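Local atomic coordinates of rhamnosidase B (Bacillus sp., PDB entry 2OKX), a protein that releases terminal alpha-L-rhamnose from glycosides by hydrolysis, as a member of glycoside hydrolase family 78. Residues Gly110-Ile115 / Ala123-Ala128; Thr359-Tyr364 / Ala381-Pro386; Pro500-Phe505 / Arg527-Pro532; Arg599-Val604 / Glu647-Arg652; Val769-Gly774 / Glu812-Gln817. All blocks are in the same frame, centred on the assembly; numbering follows the deposited sequence.

Contact 1 of 5, residues Gly110-Ile115 / Ala123-Ala128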
# COMPACT_ATOMS: atom_id res chain seq x y z
N GLY A 110 -8.57 18.06 -12.95
CA GLY A 110 -8.48 19.46 -12.59
C GLY A 110 -7.19 19.90 -11.94
O GLY A 110 -6.50 19.12 -11.27
N LEU A 111 -6.87 21.17 -12.14
CA LEU A 111 -5.68 21.78 -11.58
C LEU A 111 -6.00 23.21 -11.16
O LEU A 111 -6.66 23.95 -11.89
CB LEU A 111 -4.56 21.83 -12.62
CG LEU A 111 -3.37 22.72 -12.23
CD1 LEU A 111 -2.64 22.12 -11.03
CD2 LEU A 111 -2.42 22.86 -13.41
N ILE A 112 -5.55 23.58 -9.97
CA ILE A 112 -5.74 24.93 -9.48
C ILE A 112 -4.44 25.34 -8.79
O ILE A 112 -3.96 24.65 -7.88
CB ILE A 112 -6.94 25.03 -8.49
CG1 ILE A 112 -7.18 26.49 -8.11
CG2 ILE A 112 -6.69 24.17 -7.26
CD1 ILE A 112 -8.47 26.73 -7.37
N ALA A 113 -3.86 26.44 -9.24
CA ALA A 113 -2.60 26.93 -8.69
C ALA A 113 -2.54 28.45 -8.72
O ALA A 113 -3.07 29.09 -9.62
CB ALA A 113 -1.43 26.35 -9.46
N GLU A 114 -1.88 29.02 -7.72
CA GLU A 114 -1.76 30.46 -7.63
C GLU A 114 -0.45 30.86 -6.95
O GLU A 114 -0.09 30.30 -5.91
CB GLU A 114 -2.94 31.02 -6.82
CG GLU A 114 -3.05 32.53 -6.83
CD GLU A 114 -4.12 33.03 -5.87
OE1 GLU A 114 -5.20 32.42 -5.83
OE2 GLU A 114 -3.87 34.04 -5.18
N ILE A 115 0.26 31.81 -7.56
CA ILE A 115 1.51 32.30 -7.00
C ILE A 115 1.21 33.64 -6.34
O ILE A 115 0.68 34.54 -6.98
CB ILE A 115 2.58 32.49 -8.08
CG1 ILE A 115 2.95 31.14 -8.70
CG2 ILE A 115 3.82 33.15 -7.48
CD1 ILE A 115 4.02 31.22 -9.76
N ALA A 123 0.44 35.09 -10.35
CA ALA A 123 -0.01 34.16 -11.37
C ALA A 123 -1.14 33.32 -10.82
O ALA A 123 -1.24 33.12 -9.60
CB ALA A 123 1.14 33.27 -11.81
N ALA A 124 -2.01 32.85 -11.70
CA ALA A 124 -3.15 32.03 -11.29
C ALA A 124 -3.69 31.25 -12.47
O ALA A 124 -3.76 31.76 -13.59
CB ALA A 124 -4.24 32.92 -10.70
N THR A 125 -4.08 30.01 -12.22
CA THR A 125 -4.61 29.15 -13.26
C THR A 125 -5.96 29.67 -13.77
O THR A 125 -6.83 30.04 -12.99
CB THR A 125 -4.81 27.71 -12.74
OG1 THR A 125 -5.56 27.74 -11.52
CG2 THR A 125 -3.46 27.04 -12.49
N ASP A 126 -6.10 29.71 -15.09
CA ASP A 126 -7.32 30.17 -15.74
C ASP A 126 -7.25 29.88 -17.23
O ASP A 126 -6.28 29.30 -17.71
CB ASP A 126 -7.55 31.67 -15.49
CG ASP A 126 -6.46 32.54 -16.09
OD1 ASP A 126 -6.42 33.74 -15.75
OD2 ASP A 126 -5.66 32.04 -16.91
N ALA A 127 -8.29 30.29 -17.96
CA ALA A 127 -8.38 30.06 -19.40
C ALA A 127 -7.16 30.53 -20.20
O ALA A 127 -6.98 30.12 -21.35
CB ALA A 127 -9.64 30.72 -19.94
N ALA A 128 -6.33 31.37 -19.60
CA ALA A 128 -5.14 31.88 -20.27
C ALA A 128 -4.04 30.82 -20.37
O ALA A 128 -3.16 30.90 -21.23
CB ALA A 128 -4.61 33.11 -19.55
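Thr125 meets Ala113 where the beta hairpin formed by strands 110-117 and 120-124 begins to part. The CB of Thr125 lies 3.8 Å from both the N and the O of Ala113, so the side chain starts out close beside this residue's backbone. The branches then divide the work. OG1 sits between the backbone N and the carbonyl carbon (chi1 51°), which turns it to Ala113 N and gives a nearly straight bond of 3.1 Å (168° at the hydrogen); it also bonds to Ser9 O. The methyl CG2 lies 3.3 Å from Ala113 N and reaches Ala113 CB at 3.7 Å. Thr125 N in turn donates to Ala113 O at 2.9 Å, so backbone and hydroxyl together grip both polar atoms of Ala113 just beyond the last regular pair. Before that point the strands run antiparallel: Ile115 N donates to Ala123 O at 2.9 Å, the return bond is weak, and Glu114 CG touches Ala124 CB. Strand 120-124 is an outermost strand of its mixed five-stranded sheet. On its other side strand 110-117 pairs with strand 41-47, while Leu111 and Ile115 touch side chains of strands 22-31 and 87-96, and Ala123 touches Phe30 of strand 22-31.

Contact 2 of 5, residues Thr359-Tyr364 / Ala381-Pro386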
# COMPACT_ATOMS: atom_id res chain seq x y z
N THR A 359 -25.03 -17.78 -9.89
CA THR A 359 -24.44 -18.30 -11.11
C THR A 359 -25.28 -19.39 -11.77
O THR A 359 -24.74 -20.38 -12.26
CB THR A 359 -23.04 -18.87 -10.82
OG1 THR A 359 -23.15 -19.99 -9.95
CG2 THR A 359 -22.16 -17.81 -10.16
N ASP A 360 -26.59 -19.20 -11.79
CA ASP A 360 -27.48 -20.19 -12.39
C ASP A 360 -28.19 -19.73 -13.66
O ASP A 360 -29.06 -20.44 -14.17
CB ASP A 360 -28.52 -20.64 -11.36
CG ASP A 360 -29.37 -19.49 -10.84
OD1 ASP A 360 -30.33 -19.76 -10.10
OD2 ASP A 360 -29.07 -18.33 -11.18
N HIS A 361 -27.84 -18.56 -14.18
CA HIS A 361 -28.49 -18.08 -15.39
C HIS A 361 -28.43 -19.16 -16.47
O HIS A 361 -27.35 -19.66 -16.80
CB HIS A 361 -27.83 -16.80 -15.88
CG HIS A 361 -28.61 -16.09 -16.95
ND1 HIS A 361 -28.76 -16.61 -18.22
CD2 HIS A 361 -29.30 -14.93 -16.93
CE1 HIS A 361 -29.51 -15.79 -18.93
NE2 HIS A 361 -29.85 -14.76 -18.17
N PRO A 362 -29.59 -19.54 -17.03
CA PRO A 362 -29.68 -20.57 -18.07
C PRO A 362 -28.72 -20.46 -19.25
O PRO A 362 -28.16 -21.46 -19.70
CB PRO A 362 -31.15 -20.50 -18.50
CG PRO A 362 -31.52 -19.08 -18.22
CD PRO A 362 -30.88 -18.84 -16.87
N ASP A 363 -28.53 -19.25 -19.76
CA ASP A 363 -27.62 -19.07 -20.89
C ASP A 363 -26.17 -19.26 -20.45
O ASP A 363 -25.37 -19.84 -21.18
CB ASP A 363 -27.83 -17.70 -21.53
CG ASP A 363 -29.19 -17.58 -22.19
OD1 ASP A 363 -29.62 -18.56 -22.84
OD2 ASP A 363 -29.83 -16.51 -22.07
N TYR A 364 -25.84 -18.78 -19.26
CA TYR A 364 -24.49 -18.93 -18.75
C TYR A 364 -24.14 -20.41 -18.62
O TYR A 364 -23.04 -20.82 -18.97
CB TYR A 364 -24.36 -18.24 -17.38
CG TYR A 364 -23.13 -18.65 -16.60
CD1 TYR A 364 -23.25 -19.43 -15.44
CD2 TYR A 364 -21.86 -18.28 -17.02
CE1 TYR A 364 -22.12 -19.83 -14.72
CE2 TYR A 364 -20.72 -18.67 -16.31
CZ TYR A 364 -20.86 -19.45 -15.17
OH TYR A 364 -19.74 -19.83 -14.47
N ALA A 381 -25.98 -13.92 -29.35
CA ALA A 381 -25.55 -12.60 -29.79
C ALA A 381 -25.87 -11.45 -28.84
O ALA A 381 -25.07 -10.53 -28.68
CB ALA A 381 -26.13 -12.31 -31.17
N SER A 382 -27.04 -11.50 -28.21
CA SER A 382 -27.45 -10.45 -27.28
C SER A 382 -26.51 -10.32 -26.09
O SER A 382 -26.45 -9.26 -25.46
CB SER A 382 -28.87 -10.73 -26.78
OG SER A 382 -28.96 -12.00 -26.16
N TRP A 383 -25.78 -11.38 -25.77
CA TRP A 383 -24.85 -11.36 -24.65
C TRP A 383 -23.40 -11.05 -25.05
O TRP A 383 -22.59 -10.70 -24.20
CB TRP A 383 -24.88 -12.70 -23.91
CG TRP A 383 -26.17 -13.01 -23.22
CD1 TRP A 383 -27.10 -13.93 -23.59
CD2 TRP A 383 -26.66 -12.41 -22.01
NE1 TRP A 383 -28.14 -13.95 -22.69
CE2 TRP A 383 -27.89 -13.02 -21.71
CE3 TRP A 383 -26.17 -11.41 -21.15
CZ2 TRP A 383 -28.65 -12.67 -20.58
CZ3 TRP A 383 -26.92 -11.06 -20.04
CH2 TRP A 383 -28.15 -11.69 -19.76
N VAL A 384 -23.10 -11.17 -26.34
CA VAL A 384 -21.74 -10.91 -26.83
C VAL A 384 -21.50 -9.42 -27.00
O VAL A 384 -22.11 -8.77 -27.85
CB VAL A 384 -21.52 -11.62 -28.18
CG1 VAL A 384 -20.05 -11.56 -28.57
CG2 VAL A 384 -21.99 -13.07 -28.07
N LYS A 385 -20.58 -8.87 -26.20
CA LYS A 385 -20.27 -7.45 -26.24
C LYS A 385 -18.82 -7.16 -26.61
O LYS A 385 -17.92 -7.95 -26.34
CB LYS A 385 -20.53 -6.82 -24.86
CG LYS A 385 -21.75 -7.36 -24.12
CD LYS A 385 -23.05 -6.79 -24.66
CE LYS A 385 -24.22 -7.21 -23.78
NZ LYS A 385 -24.00 -6.80 -22.36
N PRO A 386 -18.57 -6.00 -27.24
CA PRO A 386 -17.19 -5.67 -27.61
C PRO A 386 -16.45 -5.25 -26.34
O PRO A 386 -17.07 -4.84 -25.36
CB PRO A 386 -17.37 -4.51 -28.58
CG PRO A 386 -18.57 -3.82 -28.04
CD PRO A 386 -19.50 -4.97 -27.72
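Trp383 reaches across to His361 and Asp363 at the start of helix 362-370, where His361 occupies the N-cap position. The indole and imidazole come from opposite directions and form an offset edge-to-face pair: the edge of the Trp383 six-membered ring is directed at the face of His361, with the planes at 84° and the ring centroids 5.0 Å apart. The closest approach is made by Trp383 CZ2, which lies 3.4 Å from His361 NE2. The other nitrogen of the imidazole serves the helix. With CG anti to the backbone N (chi1 -168°), the His361 ring is set with its ND1 edge toward the first turn, and ND1 accepts from Asp363 N in the ring plane at 3.1 Å. This capping bond limits rotation of the imidazole and helps to keep its face turned to the tryptophan. The Asp363 and Trp383 side chains cross at about a right angle, with the carboxylate and ring planes 61° apart. Phe343 meets both the Trp383 and the His361 rings, making a three-ring cluster at the surface of domain D2 that joins the helix start to the residues leading into strand 384-386. Beside the cluster, Trp383 NE1 donates to Asp363 OD2 at 3.1 Å; the bond is bent, and the indole nitrogen meets the oxygen from above the carboxylate plane.

Contact 3 of 5, residues Pro500-Phe505 / Arg527-Pro532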
# COMPACT_ATOMS: atom_id res chain seq x y z
N PRO A 500 6.39 8.90 -12.70
CA PRO A 500 5.72 9.65 -11.64
C PRO A 500 4.83 8.74 -10.79
O PRO A 500 4.11 9.20 -9.91
CB PRO A 500 4.92 10.69 -12.41
CG PRO A 500 4.52 9.93 -13.64
CD PRO A 500 5.78 9.18 -14.01
N VAL A 501 4.89 7.44 -11.06
CA VAL A 501 4.11 6.46 -10.32
C VAL A 501 5.00 5.77 -9.29
O VAL A 501 6.01 5.17 -9.64
CB VAL A 501 3.53 5.39 -11.28
CG1 VAL A 501 2.80 4.30 -10.49
CG2 VAL A 501 2.58 6.06 -12.27
N ARG A 502 4.62 5.86 -8.02
CA ARG A 502 5.41 5.24 -6.96
C ARG A 502 5.33 3.72 -6.99
O ARG A 502 4.26 3.15 -7.21
CB ARG A 502 4.93 5.73 -5.59
CG ARG A 502 5.60 5.01 -4.41
CD ARG A 502 4.89 5.28 -3.09
NE ARG A 502 5.07 6.65 -2.62
CZ ARG A 502 6.20 7.12 -2.12
NH1 ARG A 502 7.27 6.34 -2.01
NH2 ARG A 502 6.27 8.39 -1.72
N ARG A 503 6.47 3.07 -6.78
CA ARG A 503 6.54 1.61 -6.74
C ARG A 503 7.46 1.17 -5.61
O ARG A 503 8.43 1.85 -5.29
CB ARG A 503 7.07 1.05 -8.06
CG ARG A 503 6.13 1.28 -9.24
CD ARG A 503 6.64 0.63 -10.52
NE ARG A 503 5.77 0.98 -11.64
CZ ARG A 503 5.77 2.16 -12.25
NH1 ARG A 503 6.60 3.12 -11.87
NH2 ARG A 503 4.90 2.40 -13.22
N GLY A 504 7.13 0.04 -5.00
CA GLY A 504 7.94 -0.49 -3.91
C GLY A 504 8.47 -1.83 -4.39
O GLY A 504 7.72 -2.64 -4.92
N PHE A 505 9.77 -2.05 -4.22
CA PHE A 505 10.39 -3.29 -4.67
C PHE A 505 11.86 -3.29 -4.28
O PHE A 505 12.40 -2.27 -3.83
CB PHE A 505 10.29 -3.38 -6.19
CG PHE A 505 11.03 -2.29 -6.91
CD1 PHE A 505 12.36 -2.46 -7.30
CD2 PHE A 505 10.43 -1.05 -7.13
CE1 PHE A 505 13.07 -1.43 -7.90
CE2 PHE A 505 11.14 -0.00 -7.74
CZ PHE A 505 12.46 -0.19 -8.12
N ARG A 527 14.34 7.21 -7.19
CA ARG A 527 14.31 8.41 -6.39
C ARG A 527 13.41 8.00 -5.23
O ARG A 527 12.18 8.02 -5.35
CB ARG A 527 13.72 9.59 -7.18
CG ARG A 527 14.59 10.02 -8.37
CD ARG A 527 14.02 11.23 -9.11
NE ARG A 527 14.08 12.44 -8.29
CZ ARG A 527 15.17 13.16 -8.09
NH1 ARG A 527 16.33 12.82 -8.65
NH2 ARG A 527 15.12 14.23 -7.30
N GLN A 528 14.04 7.59 -4.14
CA GLN A 528 13.28 7.15 -2.97
C GLN A 528 12.52 8.33 -2.39
O GLN A 528 13.03 9.45 -2.35
CB GLN A 528 14.22 6.55 -1.91
CG GLN A 528 13.50 6.09 -0.65
CD GLN A 528 14.36 5.17 0.19
OE1 GLN A 528 14.63 4.03 -0.20
NE2 GLN A 528 14.80 5.65 1.34
N SER A 529 11.30 8.07 -1.93
CA SER A 529 10.46 9.12 -1.37
C SER A 529 9.68 8.64 -0.16
O SER A 529 8.89 7.70 -0.25
CB SER A 529 9.48 9.61 -2.44
OG SER A 529 8.55 10.53 -1.89
N THR A 530 9.89 9.29 0.98
CA THR A 530 9.17 8.94 2.21
C THR A 530 8.89 10.20 3.01
O THR A 530 9.32 11.29 2.64
CB THR A 530 10.01 8.01 3.13
OG1 THR A 530 11.07 8.77 3.73
CG2 THR A 530 10.62 6.86 2.33
N TYR A 531 8.16 10.03 4.10
CA TYR A 531 7.88 11.15 4.98
C TYR A 531 9.27 11.58 5.45
O TYR A 531 10.17 10.75 5.55
CB TYR A 531 7.03 10.67 6.17
CG TYR A 531 6.58 11.79 7.08
CD1 TYR A 531 7.36 12.19 8.17
CD2 TYR A 531 5.38 12.46 6.84
CE1 TYR A 531 6.96 13.24 8.99
CE2 TYR A 531 4.97 13.52 7.65
CZ TYR A 531 5.76 13.90 8.72
OH TYR A 531 5.35 14.93 9.53
N PRO A 532 9.47 12.88 5.72
CA PRO A 532 10.79 13.34 6.16
C PRO A 532 11.18 12.82 7.54
O PRO A 532 10.77 13.36 8.56
CB PRO A 532 10.66 14.86 6.12
CG PRO A 532 9.21 15.07 6.45
CD PRO A 532 8.52 14.00 5.62
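The guanidinium of Arg502 meets Ser529 with its edge: the carbonyl oxygen of Ser529 lies near the guanidinium plane, on the side where NH1 and NH2 diverge, and the carbonyl carbon behind it is also in that plane. NH1 makes the stronger bond to Ser529 O, 2.8 Å long, and arrives in the carbonyl plane on a lone pair; seen from the arginine, the oxygen is tilted only 16° out of the guanidinium plane. NH2 adds a weak bond to the same oxygen at 3.1 Å. A further weak bond, also of 3.1 Å, runs from NH2 to Ser529 OG, so that one residue offers both a backbone and a side-chain oxygen to the arginine. The Arg502 chain leaves its backbone with CG anti to N and then bends at chi3 (-71°), which turns the guanidinium toward the residue following strand 520-528. Phe450 of strand 450-457 packs against both Arg502 and Ser529. NH1 is shared with Ser448 OG, while the Ser529 hydroxyl is hydrogen-bonded to Thr199 O. The arginine thus links the approach to strand 503-505, within the concanavalin-like domain, to the exit from strand 520-528. Because its bonds end on neutral oxygens, the contact has no salt bridge across it; the positive guanidinium probably draws electron density toward Ser529 O, which accepts from two of its nitrogens.

Contact 4 of 5, residues Arg599-Val604 / Glu647-Arg652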
# COMPACT_ATOMS: atom_id res chain seq x y z
N ARG A 599 -2.15 13.67 11.45
CA ARG A 599 -2.79 13.75 10.13
C ARG A 599 -3.60 12.50 9.87
O ARG A 599 -4.74 12.57 9.42
CB ARG A 599 -1.74 13.92 9.03
CG ARG A 599 -2.29 13.68 7.62
CD ARG A 599 -1.27 13.96 6.52
NE ARG A 599 -1.65 13.30 5.28
CZ ARG A 599 -2.71 13.62 4.54
NH1 ARG A 599 -3.50 14.62 4.92
NH2 ARG A 599 -2.99 12.92 3.44
N CYS A 600 -3.02 11.34 10.16
CA CYS A 600 -3.72 10.08 9.95
C CYS A 600 -4.93 9.92 10.85
O CYS A 600 -5.99 9.50 10.40
CB CYS A 600 -2.76 8.90 10.15
SG CYS A 600 -1.49 8.80 8.85
N LEU A 601 -4.76 10.25 12.13
CA LEU A 601 -5.86 10.13 13.08
C LEU A 601 -7.02 11.04 12.68
O LEU A 601 -8.19 10.67 12.85
CB LEU A 601 -5.38 10.49 14.49
CG LEU A 601 -4.26 9.62 15.07
CD1 LEU A 601 -3.89 10.13 16.46
CD2 LEU A 601 -4.70 8.17 15.14
N ASN A 602 -6.71 12.22 12.16
CA ASN A 602 -7.73 13.18 11.74
C ASN A 602 -8.48 12.77 10.48
O ASN A 602 -9.61 13.21 10.26
CB ASN A 602 -7.10 14.57 11.52
CG ASN A 602 -6.76 15.27 12.83
OD1 ASN A 602 -5.95 16.21 12.85
ND2 ASN A 602 -7.38 14.84 13.92
N LEU A 603 -7.87 11.93 9.65
CA LEU A 603 -8.51 11.49 8.41
C LEU A 603 -9.62 10.46 8.62
O LEU A 603 -10.57 10.40 7.83
CB LEU A 603 -7.47 10.92 7.44
CG LEU A 603 -6.57 11.89 6.68
CD1 LEU A 603 -5.48 11.13 5.92
CD2 LEU A 603 -7.42 12.71 5.70
N VAL A 604 -9.51 9.66 9.67
CA VAL A 604 -10.48 8.61 9.94
C VAL A 604 -11.93 9.08 10.12
O VAL A 604 -12.84 8.50 9.53
CB VAL A 604 -10.06 7.76 11.16
CG1 VAL A 604 -11.09 6.67 11.42
CG2 VAL A 604 -8.68 7.14 10.89
N GLU A 647 -3.45 18.22 24.72
CA GLU A 647 -4.83 18.24 25.18
C GLU A 647 -5.79 18.83 24.15
O GLU A 647 -6.94 18.42 24.06
CB GLU A 647 -4.93 19.02 26.50
CG GLU A 647 -4.48 18.23 27.72
CD GLU A 647 -4.49 19.05 28.99
OE1 GLU A 647 -4.43 18.45 30.09
OE2 GLU A 647 -4.55 20.30 28.90
N ALA A 648 -5.30 19.80 23.38
CA ALA A 648 -6.12 20.43 22.35
C ALA A 648 -6.60 19.39 21.35
O ALA A 648 -7.76 19.41 20.93
CB ALA A 648 -5.33 21.52 21.65
N PHE A 649 -5.71 18.49 20.96
CA PHE A 649 -6.08 17.45 20.01
C PHE A 649 -7.11 16.51 20.63
O PHE A 649 -8.06 16.11 19.97
CB PHE A 649 -4.85 16.64 19.56
CG PHE A 649 -5.21 15.31 18.95
CD1 PHE A 649 -5.23 14.16 19.73
CD2 PHE A 649 -5.58 15.23 17.61
CE1 PHE A 649 -5.63 12.94 19.18
CE2 PHE A 649 -5.99 14.02 17.06
CZ PHE A 649 -6.01 12.87 17.85
N ALA A 650 -6.92 16.17 21.90
CA ALA A 650 -7.84 15.27 22.59
C ALA A 650 -9.25 15.85 22.55
O ALA A 650 -10.23 15.13 22.33
CB ALA A 650 -7.40 15.07 24.03
N ALA A 651 -9.35 17.16 22.77
CA ALA A 651 -10.64 17.85 22.77
C ALA A 651 -11.25 17.83 21.37
O ALA A 651 -12.45 17.61 21.22
CB ALA A 651 -10.45 19.29 23.24
N ARG A 652 -10.42 18.05 20.36
CA ARG A 652 -10.89 18.05 18.98
C ARG A 652 -11.36 16.68 18.52
O ARG A 652 -12.34 16.57 17.77
CB ARG A 652 -9.79 18.52 18.02
CG ARG A 652 -9.38 19.97 18.15
CD ARG A 652 -8.58 20.41 16.93
NE ARG A 652 -7.33 19.67 16.78
CZ ARG A 652 -6.19 19.98 17.40
NH1 ARG A 652 -5.10 19.25 17.20
NH2 ARG A 652 -6.14 21.04 18.19
O HOH W 1 -7.89 17.46 15.38
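A chi1 of 162° swings the Phe649 ring away from its own backbone N and out from helix 647-665 toward helix 595-603, where Leu601 and Asn602 receive it. Both of those residues place CG anti to the carbonyl carbon, but they meet different parts of the ring. Leu601 crosses the phenylalanine at about a right angle and brings CD1 to 3.7 Å from Phe649 CZ. Asn602 slides past in the opposite direction, so that its ND2 lies at the ring edge, 3.5 Å from Phe649 CE2 and in the ring plane; its amide is inclined by 38° to that plane. On the more polar flank a water molecule spans the helices. It accepts from Arg652 NE at 2.7 Å and, weakly, from Asn602 ND2 at 3.0 Å, lying in the guanidinium plane at its edge. Arg652 is tied to the first helix a second time by a salt bridge from NH1 to Glu598. Tyr640 of helix 627-644 meets the Phe649 ring edge-to-face and also touches Leu601, bringing a third helix of the six-hairpin glycosidase domain into the cluster. The contact therefore grades from an apolar interior around Leu601 to a charged margin bridged by one water: Asn602 touches the aromatic edge while giving that water a weak N-H bond, and the paired charges of Arg652 and Glu598 probably partly neutralise each other.

Contact 5 of 5, residues Val769-Gly774 / Glu812-Gln817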
# COMPACT_ATOMS: atom_id res chain seq x y z
N VAL A 769 -5.41 -11.43 23.67
CA VAL A 769 -6.25 -10.24 23.71
C VAL A 769 -7.00 -10.12 25.04
O VAL A 769 -7.16 -9.03 25.57
CB VAL A 769 -7.28 -10.24 22.54
CG1 VAL A 769 -8.19 -9.03 22.65
CG2 VAL A 769 -6.54 -10.21 21.21
N ALA A 770 -7.47 -11.25 25.56
CA ALA A 770 -8.19 -11.24 26.83
C ALA A 770 -7.25 -10.74 27.93
O ALA A 770 -7.66 -10.00 28.83
CB ALA A 770 -8.69 -12.64 27.16
N TYR A 771 -5.99 -11.15 27.85
CA TYR A 771 -4.99 -10.76 28.82
C TYR A 771 -4.69 -9.26 28.75
O TYR A 771 -4.67 -8.57 29.78
CB TYR A 771 -3.70 -11.54 28.57
CG TYR A 771 -2.63 -11.34 29.62
CD1 TYR A 771 -2.74 -11.95 30.87
CD2 TYR A 771 -1.52 -10.54 29.37
CE1 TYR A 771 -1.75 -11.78 31.85
CE2 TYR A 771 -0.53 -10.36 30.33
CZ TYR A 771 -0.65 -10.98 31.57
OH TYR A 771 0.32 -10.80 32.52
N LEU A 772 -4.48 -8.75 27.54
CA LEU A 772 -4.17 -7.34 27.33
C LEU A 772 -5.32 -6.40 27.66
O LEU A 772 -5.11 -5.27 28.10
CB LEU A 772 -3.75 -7.08 25.88
CG LEU A 772 -2.35 -7.51 25.44
CD1 LEU A 772 -2.20 -7.26 23.95
CD2 LEU A 772 -1.31 -6.72 26.22
N CYS A 773 -6.55 -6.85 27.41
CA CYS A 773 -7.71 -6.01 27.67
C CYS A 773 -8.14 -5.99 29.14
O CYS A 773 -9.03 -5.24 29.52
CB CYS A 773 -8.87 -6.46 26.78
SG CYS A 773 -8.57 -6.16 25.02
N GLY A 774 -7.48 -6.81 29.96
CA GLY A 774 -7.81 -6.85 31.37
C GLY A 774 -9.14 -7.50 31.68
O GLY A 774 -9.74 -7.24 32.72
N GLU A 812 5.40 -8.27 28.11
CA GLU A 812 5.95 -7.16 28.89
C GLU A 812 5.13 -7.04 30.17
O GLU A 812 5.68 -6.91 31.27
CB GLU A 812 5.87 -5.86 28.09
CG GLU A 812 6.23 -4.61 28.89
CD GLU A 812 7.69 -4.60 29.35
OE1 GLU A 812 7.99 -3.84 30.29
OE2 GLU A 812 8.53 -5.32 28.78
N LYS A 813 3.81 -7.09 30.03
CA LYS A 813 2.90 -6.99 31.16
C LYS A 813 3.13 -8.15 32.13
O LYS A 813 3.02 -7.98 33.34
CB LYS A 813 1.45 -7.02 30.65
CG LYS A 813 0.39 -6.95 31.73
CD LYS A 813 -1.01 -6.98 31.11
CE LYS A 813 -2.10 -6.93 32.17
NZ LYS A 813 -2.10 -5.64 32.91
N ALA A 814 3.46 -9.32 31.59
CA ALA A 814 3.70 -10.50 32.40
C ALA A 814 5.14 -10.58 32.91
O ALA A 814 5.50 -11.49 33.65
CB ALA A 814 3.37 -11.76 31.60
N GLY A 815 5.97 -9.62 32.50
CA GLY A 815 7.35 -9.61 32.93
C GLY A 815 8.18 -10.74 32.34
O GLY A 815 9.05 -11.29 33.00
N ARG A 816 7.91 -11.09 31.08
CA ARG A 816 8.64 -12.17 30.42
C ARG A 816 9.46 -11.65 29.24
O ARG A 816 9.27 -12.08 28.10
CB ARG A 816 7.66 -13.25 29.93
CG ARG A 816 6.75 -13.82 31.01
CD ARG A 816 7.56 -14.30 32.21
NE ARG A 816 8.49 -15.37 31.86
CZ ARG A 816 8.13 -16.64 31.67
NH1 ARG A 816 6.86 -17.00 31.80
NH2 ARG A 816 9.05 -17.55 31.37
N GLN A 817 10.37 -10.72 29.53
CA GLN A 817 11.20 -10.11 28.50
C GLN A 817 12.12 -11.10 27.79
O GLN A 817 12.35 -10.97 26.59
CB GLN A 817 12.04 -8.97 29.10
CG GLN A 817 11.24 -7.71 29.46
CD GLN A 817 10.51 -7.82 30.79
OE1 GLN A 817 10.76 -8.73 31.58
NE2 GLN A 817 9.60 -6.88 31.04
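Tyr771 OH is hydrogen-bonded to Glu785 OE1 of helix 778-789 while it rests against Ala814, 3.3 Å from Ala814 CB and 3.4 Å from Ala814 CA. The phenol oxygen is therefore bordered by two carbons just past the end of helix 801-813, and its polar demand is met by a third helix. Lys813 runs across one face of the ring, on its CE2 side. With CG anti to the backbone N (chi1 179°), the lysine is extended as far as CE and crosses the tyrosine obliquely. Its CD comes within 3.5 Å of Tyr771 CE2, CG lies 3.8 Å from the same ring carbon, and CE is placed over the face. The contact is made by the aliphatic part of the lysine; the bend at chi4 (65°) lifts NZ away from the ring face. Both backbones end their helices in the same manner close by. Gly774 and Gly815 have positive phi and each closes a Schellman motif, Gly815 N donating to Glu812 O at 3.0 Å. After that turn Gln817 NE2 bonds back to Glu812 OE2 at 2.9 Å, an oxygen that Ser875 OG also bonds, while Lys880 pairs with OE1. Ile784 and Leu788 of helix 778-789 also pack on Tyr771, wedging it among helices of the six-hairpin glycosidase domain. Chemically, the union of the two segments rests on hydrocarbon against aromatic surface, with no hydrogen bond directly across it; the Glu785 bond probably helps to hold the phenol in place.

The five contacts follow one another along the chain and none touches another. Contacts 3 and 4 come nearest, with about 6 Å between their closest atoms; Tyr531, in contact 3, packs on helix 595-603, which carries the first segment of contact 4. Contacts 4 and 5 share the six-hairpin glycosidase domain, whereas contacts 1 and 5 lie on opposite sides of the chain's centre, their centres 56 Å apart. Contact 2 is remote from all, at least 44 Å between centres. A glycerol, probably from the crystallisation liquor, sits at contact 4 about 3 Å from the Asn602 side chain; such molecules often mark pockets. His522 of strand 520-528, which runs into contact 3, binds a calcium ion with Val423.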